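Local coordinates for malonyl acyl carrier protein transacylase (Streptococcus pneumoniae, PDB 3IM8) that probably transfers the malonyl group from malonyl-CoA to holo acyl carrier protein, the step that supplies malonyl-ACP for fatty acid synthesis, at residues A64-S69 / L103-A108; E120-A125 / E204-K209; N158-T161 / I165-A168. One frame throughout, in Å; residues are numbered along the deposited sequence.

Contact 1 of 3, residues A64-S69 / L103-A108; sequences AILATS and LDFEDA
Leu66 and Phe105 carry the apolar part of this contact between helix 58-78 and the start of helix 105-122. Methyl CD2 of Leu66 lies 3.8 Å from Phe105 CE1, oblique to the ring. The same CD2 sits 3.9 Å from Ala108 CB, so one methyl touches Phe105 and Ala108, three residues apart on helix 105-122. Phe105 has its ring anti to the backbone N (chi1 172°), which carries it out to helix 58-78. There the edge of the ring comes near Ala67, with Phe105 CE1 4.2 Å from Ala67 CA. Leu66 and Phe105 reach out from their helices in opposing directions and pass alongside each other.

None of the polar bonds crosses between the two segments; some stay local, and Ser69 OG bonds to Gly273 O. Asp104 is the N-cap of helix 105-122. Its OD2 accepts from Asp107 N at 2.9 Å, on the anti side, 21° out of the carboxylate plane. On helix 58-78, Ala64 O accepts from both Thr68 N and Thr68 OG1, from opposite faces of the carbonyl plane.

Leu66 also packs on Tyr94 of helix 92-99, and Phe105 on Thr32 of helix 27-40. The contact joins two helices of the larger acyltransferase subdomain, the Leu66 side chain about 11 Å from that of Ser90, a predicted active-site residue. Buried apolar contact binds them, while the cap holds the first turn of helix 105-122.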
loop_
_atom_site.group_PDB
_atom_site.type_symbol
_atom_site.label_atom_id
_atom_site.label_comp_id
_atom_site.label_asym_id
_atom_site.label_seq_id
_atom_site.Cartn_x
_atom_site.Cartn_y
_atom_site.Cartn_z
ATOM N N ALA A 64 -9.349 -8.188 1.081
ATOM C CA ALA A 64 -10.537 -7.326 1.060
ATOM C C ALA A 64 -10.266 -6.061 0.308
ATOM O O ALA A 64 -11.029 -5.705 -0.572
ATOM C CB ALA A 64 -11.023 -6.960 2.507
ATOM N N ILE A 65 -9.171 -5.376 0.679
ATOM C CA ILE A 65 -8.795 -4.120 0.017
ATOM C C ILE A 65 -8.423 -4.425 -1.446
ATOM O O ILE A 65 -8.859 -3.745 -2.349
ATOM C CB ILE A 65 -7.602 -3.414 0.725
ATOM C CG1 ILE A 65 -8.063 -2.811 2.040
ATOM C CG2 ILE A 65 -7.011 -2.256 -0.178
ATOM C CD1 ILE A 65 -6.950 -2.521 2.983
ATOM N N LEU A 66 -7.593 -5.446 -1.677
ATOM C CA LEU A 66 -7.190 -5.683 -3.075
ATOM C C LEU A 66 -8.392 -5.894 -4.021
ATOM O O LEU A 66 -8.433 -5.345 -5.115
ATOM C CB LEU A 66 -6.185 -6.845 -3.200
ATOM C CG LEU A 66 -5.846 -7.227 -4.659
ATOM C CD1 LEU A 66 -4.317 -7.235 -4.911
ATOM C CD2 LEU A 66 -6.534 -8.548 -5.129
ATOM N N ALA A 67 -9.360 -6.696 -3.595
ATOM C CA ALA A 67 -10.538 -6.991 -4.390
ATOM C C ALA A 67 -11.343 -5.720 -4.590
ATOM O O ALA A 67 -11.808 -5.457 -5.691
ATOM C CB ALA A 67 -11.380 -8.039 -3.697
ATOM N N THR A 68 -11.487 -4.922 -3.524
ATOM C CA THR A 68 -12.224 -3.669 -3.592
ATOM C C THR A 68 -11.555 -2.662 -4.521
ATOM O O THR A 68 -12.181 -2.124 -5.397
ATOM C CB THR A 68 -12.369 -3.086 -2.232
ATOM O OG1 THR A 68 -13.154 -3.986 -1.436
ATOM C CG2 THR A 68 -13.079 -1.731 -2.344
ATOM N N SER A 69 -10.265 -2.456 -4.335
ATOM C CA SER A 69 -9.484 -1.602 -5.218
ATOM C C SER A 69 -9.490 -2.026 -6.677
ATOM O O SER A 69 -9.707 -1.186 -7.542
ATOM C CB SER A 69 -8.044 -1.564 -4.738
ATOM O OG SER A 69 -8.031 -1.021 -3.433
ATOM N N LEU A 103 0.099 -9.092 -13.057
ATOM C CA LEU A 103 -0.439 -10.127 -12.152
ATOM C C LEU A 103 -1.921 -10.428 -12.432
ATOM O O LEU A 103 -2.736 -9.493 -12.487
ATOM C CB LEU A 103 -0.202 -9.689 -10.695
ATOM C CG LEU A 103 -0.773 -10.451 -9.491
ATOM C CD1 LEU A 103 -0.292 -11.874 -9.495
ATOM C CD2 LEU A 103 -0.299 -9.698 -8.229
ATOM N N ASP A 104 -2.266 -11.709 -12.636
ATOM C CA ASP A 104 -3.672 -12.120 -12.815
ATOM C C ASP A 104 -4.486 -11.811 -11.536
ATOM O O ASP A 104 -3.987 -11.955 -10.412
ATOM C CB ASP A 104 -3.785 -13.620 -13.182
ATOM C CG ASP A 104 -5.242 -14.158 -13.124
ATOM O OD1 ASP A 104 -6.020 -13.930 -14.079
ATOM O OD2 ASP A 104 -5.621 -14.834 -12.129
ATOM N N PHE A 105 -5.721 -11.373 -11.720
ATOM C CA PHE A 105 -6.497 -10.958 -10.586
ATOM C C PHE A 105 -6.734 -12.097 -9.578
ATOM O O PHE A 105 -6.501 -11.928 -8.362
ATOM C CB PHE A 105 -7.831 -10.385 -11.040
ATOM C CG PHE A 105 -8.755 -10.115 -9.915
ATOM C CD1 PHE A 105 -8.376 -9.254 -8.900
ATOM C CD2 PHE A 105 -10.003 -10.731 -9.857
ATOM C CE1 PHE A 105 -9.249 -8.964 -7.821
ATOM C CE2 PHE A 105 -10.854 -10.482 -8.801
ATOM C CZ PHE A 105 -10.465 -9.586 -7.768
ATOM N N GLU A 106 -7.217 -13.238 -10.067
ATOM C CA GLU A 106 -7.438 -14.412 -9.209
ATOM C C GLU A 106 -6.155 -14.920 -8.520
ATOM O O GLU A 106 -6.171 -15.300 -7.339
ATOM C CB GLU A 106 -8.176 -15.511 -10.011
ATOM C CG GLU A 106 -9.640 -15.153 -10.177
ATOM C CD GLU A 106 -10.385 -15.949 -11.232
ATOM O OE1 GLU A 106 -10.061 -15.807 -12.436
ATOM O OE2 GLU A 106 -11.356 -16.650 -10.884
ATOM N N ASP A 107 -5.039 -14.893 -9.241
ATOM C CA ASP A 107 -3.726 -15.140 -8.636
ATOM C C ASP A 107 -3.416 -14.160 -7.471
ATOM O O ASP A 107 -2.903 -14.570 -6.425
ATOM C CB ASP A 107 -2.627 -14.968 -9.685
ATOM C CG ASP A 107 -2.476 -16.184 -10.579
ATOM O OD1 ASP A 107 -3.086 -17.217 -10.256
ATOM O OD2 ASP A 107 -1.784 -16.082 -11.634
ATOM N N ALA A 108 -3.715 -12.871 -7.698
ATOM C CA ALA A 108 -3.444 -11.812 -6.739
ATOM C C ALA A 108 -4.214 -12.091 -5.458
ATOM O O ALA A 108 -3.676 -12.046 -4.373
ATOM C CB ALA A 108 -3.885 -10.469 -7.320
#

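Contact 2 of 3, residues E120-A125 / E204-K209; sequences EEAAPA and EPASQK
Ala122 and Ala206 bring the two backbones to a CA-CA distance of 5.7 Å, where the last turn of helix 105-122 meets the first part of helix 204-215. The small side chains allow this close approach. Ala122 CB lies 3.8 Å from Ala206 CB, methyl against methyl. The same Ala122 CB is 4.0 Å from Ala206 N, so it also rests against the backbone of the second helix.

The other pair is Glu121 and Lys209, whose side chains cross at about a right angle. Glu121 OE1 touches the aliphatic part of the lysine, 3.3 Å from Lys209 CE and 3.8 Å from Lys209 CD. The ammonium does not face the carboxylate. Lys209 bends at its last torsion (chi4 -65°), and NZ ends 4.5 Å from Glu121 OE1. That is beyond a salt bridge, though the opposite charges probably still attract weakly. A chi1 of 77° and an extended chain carry Glu121 OE1 across to the lysine methylenes. Both residues are exposed, so solvent probably weakens the attraction further.

Within 204-209, Ser207 OG gives a hydrogen bond to Glu204 O at 2.7 Å. It meets that oxygen in the carbonyl plane, on a lone pair. Gln208 N donates to the same oxygen.

Ala123 is the first residue to leave helical geometry after helix 105-122, and its side chain packs on Pro197 and Leu203. Glu120 forms a salt bridge with Arg59 of helix 58-78. Ser207 touches Val248 and Lys249, after helix 240-247. The Ala206 side chain is about 10 Å from that of His199, a predicted active-site residue, so the contact lies near the probable site but outside it. It joins the C-terminal end of helix 105-122, just ahead of strand 129-134, to the N-terminal part of helix 204-215.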
loop_
_atom_site.group_PDB
_atom_site.type_symbol
_atom_site.label_atom_id
_atom_site.label_comp_id
_atom_site.label_asym_id
_atom_site.label_seq_id
_atom_site.Cartn_x
_atom_site.Cartn_y
_atom_site.Cartn_z
ATOM N N GLU A 120 1.109 -11.149 9.408
ATOM C CA GLU A 120 0.402 -11.203 10.702
ATOM C C GLU A 120 1.106 -12.122 11.711
ATOM O O GLU A 120 1.314 -11.737 12.859
ATOM C CB GLU A 120 -1.069 -11.645 10.479
ATOM C CG GLU A 120 -2.008 -11.699 11.735
ATOM C CD GLU A 120 -3.567 -11.674 11.386
ATOM O OE1 GLU A 120 -4.049 -12.319 10.384
ATOM O OE2 GLU A 120 -4.303 -10.982 12.151
ATOM N N GLU A 121 1.470 -13.327 11.284
ATOM C CA GLU A 121 2.159 -14.274 12.183
ATOM C C GLU A 121 3.568 -13.795 12.534
ATOM O O GLU A 121 3.998 -13.920 13.650
ATOM C CB GLU A 121 2.182 -15.699 11.582
ATOM C CG GLU A 121 3.203 -15.939 10.463
ATOM C CD GLU A 121 3.004 -17.250 9.657
ATOM O OE1 GLU A 121 3.911 -18.122 9.723
ATOM O OE2 GLU A 121 1.974 -17.378 8.929
ATOM N N ALA A 122 4.284 -13.241 11.567
ATOM C CA ALA A 122 5.648 -12.861 11.799
ATOM C C ALA A 122 5.703 -11.566 12.616
ATOM O O ALA A 122 6.641 -11.353 13.375
ATOM C CB ALA A 122 6.395 -12.715 10.481
ATOM N N ALA A 123 4.694 -10.701 12.473
ATOM C CA ALA A 123 4.702 -9.434 13.170
ATOM C C ALA A 123 3.280 -9.050 13.602
ATOM O O ALA A 123 2.595 -8.339 12.850
ATOM C CB ALA A 123 5.332 -8.335 12.269
ATOM N N PRO A 124 2.807 -9.527 14.796
ATOM C CA PRO A 124 1.364 -9.229 15.093
ATOM C C PRO A 124 1.076 -7.711 15.269
ATOM O O PRO A 124 2.011 -6.920 15.553
ATOM C CB PRO A 124 1.058 -10.071 16.371
ATOM C CG PRO A 124 2.175 -11.157 16.410
ATOM C CD PRO A 124 3.406 -10.451 15.799
ATOM N N ALA A 125 -0.198 -7.325 15.118
ATOM C CA ALA A 125 -0.616 -5.906 15.028
ATOM C C ALA A 125 -0.253 -5.045 16.235
ATOM O O ALA A 125 -0.043 -3.817 16.099
ATOM C CB ALA A 125 -2.118 -5.789 14.751
ATOM N N GLU A 204 11.783 -10.409 7.926
ATOM C CA GLU A 204 12.597 -11.359 7.138
ATOM C C GLU A 204 12.000 -12.777 7.117
ATOM O O GLU A 204 11.870 -13.356 6.053
ATOM C CB GLU A 204 14.093 -11.327 7.557
ATOM C CG GLU A 204 15.101 -11.639 6.400
ATOM C CD GLU A 204 15.181 -13.137 6.094
ATOM O OE1 GLU A 204 15.659 -13.554 5.026
ATOM O OE2 GLU A 204 14.753 -13.928 6.940
ATOM N N PRO A 205 11.591 -13.316 8.283
ATOM C CA PRO A 205 10.845 -14.594 8.249
ATOM C C PRO A 205 9.594 -14.578 7.333
ATOM O O PRO A 205 9.334 -15.552 6.579
ATOM C CB PRO A 205 10.419 -14.807 9.723
ATOM C CG PRO A 205 11.460 -14.051 10.552
ATOM C CD PRO A 205 11.895 -12.865 9.667
ATOM N N ALA A 206 8.818 -13.498 7.393
ATOM C CA ALA A 206 7.677 -13.372 6.494
ATOM C C ALA A 206 8.154 -13.472 5.021
ATOM O O ALA A 206 7.602 -14.268 4.220
ATOM C CB ALA A 206 6.882 -12.060 6.767
ATOM N N SER A 207 9.192 -12.694 4.692
ATOM C CA SER A 207 9.681 -12.575 3.312
ATOM C C SER A 207 10.156 -13.913 2.694
ATOM O O SER A 207 10.085 -14.102 1.466
ATOM C CB SER A 207 10.768 -11.523 3.224
ATOM O OG SER A 207 11.962 -12.038 3.712
ATOM N N GLN A 208 10.600 -14.832 3.561
ATOM C CA GLN A 208 11.059 -16.184 3.156
ATOM C C GLN A 208 9.928 -17.043 2.724
ATOM O O GLN A 208 10.033 -17.771 1.728
ATOM C CB GLN A 208 11.790 -16.897 4.298
ATOM C CG GLN A 208 13.243 -16.479 4.477
ATOM C CD GLN A 208 14.166 -17.105 3.418
ATOM O OE1 GLN A 208 14.253 -16.607 2.279
ATOM N NE2 GLN A 208 14.857 -18.211 3.791
ATOM N N LYS A 209 8.845 -16.976 3.486
ATOM C CA LYS A 209 7.665 -17.735 3.156
ATOM C C LYS A 209 7.058 -17.153 1.869
ATOM O O LYS A 209 6.540 -17.888 1.037
ATOM C CB LYS A 209 6.661 -17.690 4.308
ATOM C CG LYS A 209 6.918 -18.688 5.504
ATOM C CD LYS A 209 5.648 -18.862 6.382
ATOM C CE LYS A 209 5.870 -19.715 7.657
ATOM N NZ LYS A 209 6.224 -21.177 7.360
#

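Contact 3 of 3, residues N158-T161 / I165-A168; sequences NYNT and IVIA
Asn158 and Val166 form an antiparallel hydrogen-bonded pair, and this is the tight part of the contact. Asn158 N donates to Val166 O at 3.1 Å. Val166 N returns a bond to Asn158 O at 3.0 Å. Ile165 CA adds a CA-H...O contact to the same Asn158 O. The two CB atoms of the pair are 4.1 Å apart.

Tyr159 and Ile165 make the adjoining non-hydrogen-bonded pair, on the other face of the sheet. Ile165 CD1 lies 3.8 Å from Tyr159 CD2, oblique to the ring. In Ile165, chi1 of -70° turns CG1 to the tyrosine side, and an extended chi2 sets CD1 against the ring. The tyrosine hydroxyl is hydrogen-bonded to Glu142.

The contact is looser toward the turn. Asn160 ND2 only approaches Val166 CG2, at 3.9 Å, and its hydrogen bond goes to Gln164. Here two residues, Asn160 and Thr161, lie opposite the single Gln164, which makes a classic beta bulge. At the other end, Asn158 is partly exposed. Its side chain is about 4 Å from that of His199, a predicted active-site residue.

The arrangement is a bulged beta hairpin of strands 154-161 and 164-169. It belongs to the smaller mixed-sheet subdomain of the acyltransferase fold, with Asn158 beside the probable active site.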
loop_
_atom_site.group_PDB
_atom_site.type_symbol
_atom_site.label_atom_id
_atom_site.label_comp_id
_atom_site.label_asym_id
_atom_site.label_seq_id
_atom_site.Cartn_x
_atom_site.Cartn_y
_atom_site.Cartn_z
ATOM N N ASN A 158 8.347 3.931 6.240
ATOM C CA ASN A 158 7.529 4.544 5.211
ATOM C C ASN A 158 8.029 5.929 4.934
ATOM O O ASN A 158 7.891 6.794 5.773
ATOM C CB ASN A 158 6.050 4.606 5.622
ATOM C CG ASN A 158 5.397 3.216 5.769
ATOM O OD1 ASN A 158 5.444 2.618 6.820
ATOM N ND2 ASN A 158 4.775 2.738 4.716
ATOM N N TYR A 159 8.601 6.137 3.761
ATOM C CA TYR A 159 8.934 7.497 3.297
ATOM C C TYR A 159 7.707 8.073 2.580
ATOM O O TYR A 159 7.576 7.946 1.368
ATOM C CB TYR A 159 10.138 7.510 2.343
ATOM C CG TYR A 159 11.458 7.096 3.006
ATOM C CD1 TYR A 159 11.820 5.740 3.118
ATOM C CD2 TYR A 159 12.341 8.045 3.501
ATOM C CE1 TYR A 159 13.020 5.347 3.715
ATOM C CE2 TYR A 159 13.579 7.645 4.103
ATOM C CZ TYR A 159 13.887 6.289 4.202
ATOM O OH TYR A 159 15.055 5.866 4.755
ATOM N N ASN A 160 6.821 8.715 3.337
ATOM C CA ASN A 160 5.556 9.252 2.778
ATOM C C ASN A 160 5.690 10.596 2.043
ATOM O O ASN A 160 5.281 10.714 0.876
ATOM C CB ASN A 160 4.422 9.291 3.841
ATOM C CG ASN A 160 4.183 7.940 4.525
ATOM O OD1 ASN A 160 4.353 6.871 3.931
ATOM N ND2 ASN A 160 3.730 7.993 5.781
ATOM N N THR A 161 6.209 11.601 2.740
ATOM C CA THR A 161 6.549 12.919 2.179
ATOM C C THR A 161 7.950 13.336 2.691
ATOM O O THR A 161 8.469 12.689 3.614
ATOM C CB THR A 161 5.501 13.998 2.557
ATOM O OG1 THR A 161 5.700 14.406 3.914
ATOM C CG2 THR A 161 4.029 13.434 2.400
ATOM N N ILE A 165 7.956 10.862 7.763
ATOM C CA ILE A 165 8.628 9.576 7.652
ATOM C C ILE A 165 8.348 8.738 8.883
ATOM O O ILE A 165 8.588 9.177 10.015
ATOM C CB ILE A 165 10.185 9.782 7.456
ATOM C CG1 ILE A 165 10.412 10.372 6.042
ATOM C CG2 ILE A 165 10.950 8.445 7.662
ATOM C CD1 ILE A 165 11.744 11.028 5.775
ATOM N N VAL A 166 7.820 7.538 8.666
ATOM C CA VAL A 166 7.565 6.650 9.755
ATOM C C VAL A 166 8.756 5.717 9.960
ATOM O O VAL A 166 9.192 5.017 9.016
ATOM C CB VAL A 166 6.272 5.778 9.554
ATOM C CG1 VAL A 166 6.008 4.903 10.810
ATOM C CG2 VAL A 166 5.061 6.665 9.216
ATOM N N ILE A 167 9.254 5.688 11.202
ATOM C CA ILE A 167 10.265 4.698 11.607
ATOM C C ILE A 167 9.563 3.534 12.278
ATOM O O ILE A 167 8.555 3.724 12.935
ATOM C CB ILE A 167 11.341 5.355 12.544
ATOM C CG1 ILE A 167 10.692 5.865 13.849
ATOM C CG2 ILE A 167 11.928 6.589 11.851
ATOM C CD1 ILE A 167 11.679 5.893 15.025
ATOM N N ALA A 168 10.107 2.328 12.139
ATOM C CA ALA A 168 9.514 1.187 12.792
ATOM C C ALA A 168 10.579 0.213 13.340
ATOM O O ALA A 168 11.771 0.320 13.001
ATOM C CB ALA A 168 8.594 0.474 11.795
#

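Contact 1, contact 2 and contact 3 have centres 20 to 25 Å apart, and no two of them touch. Contacts 1 and 2 share helix 105-122: contact 1 uses its beginning and contact 2 its end. Contact 1 closes before either of the others opens. Contact 3 lies in sequence between the two segments of contact 2. Contacts 1 and 3 lie on opposite sides of the chain's centre. The three centres form a broad triangle; helix 105-122 links contacts 1 and 2, and strand 129-134, which follows it, joins the mixed sheet that carries contact 3. The predicted active-site residues Ser90 and His199 are nearest contact 3.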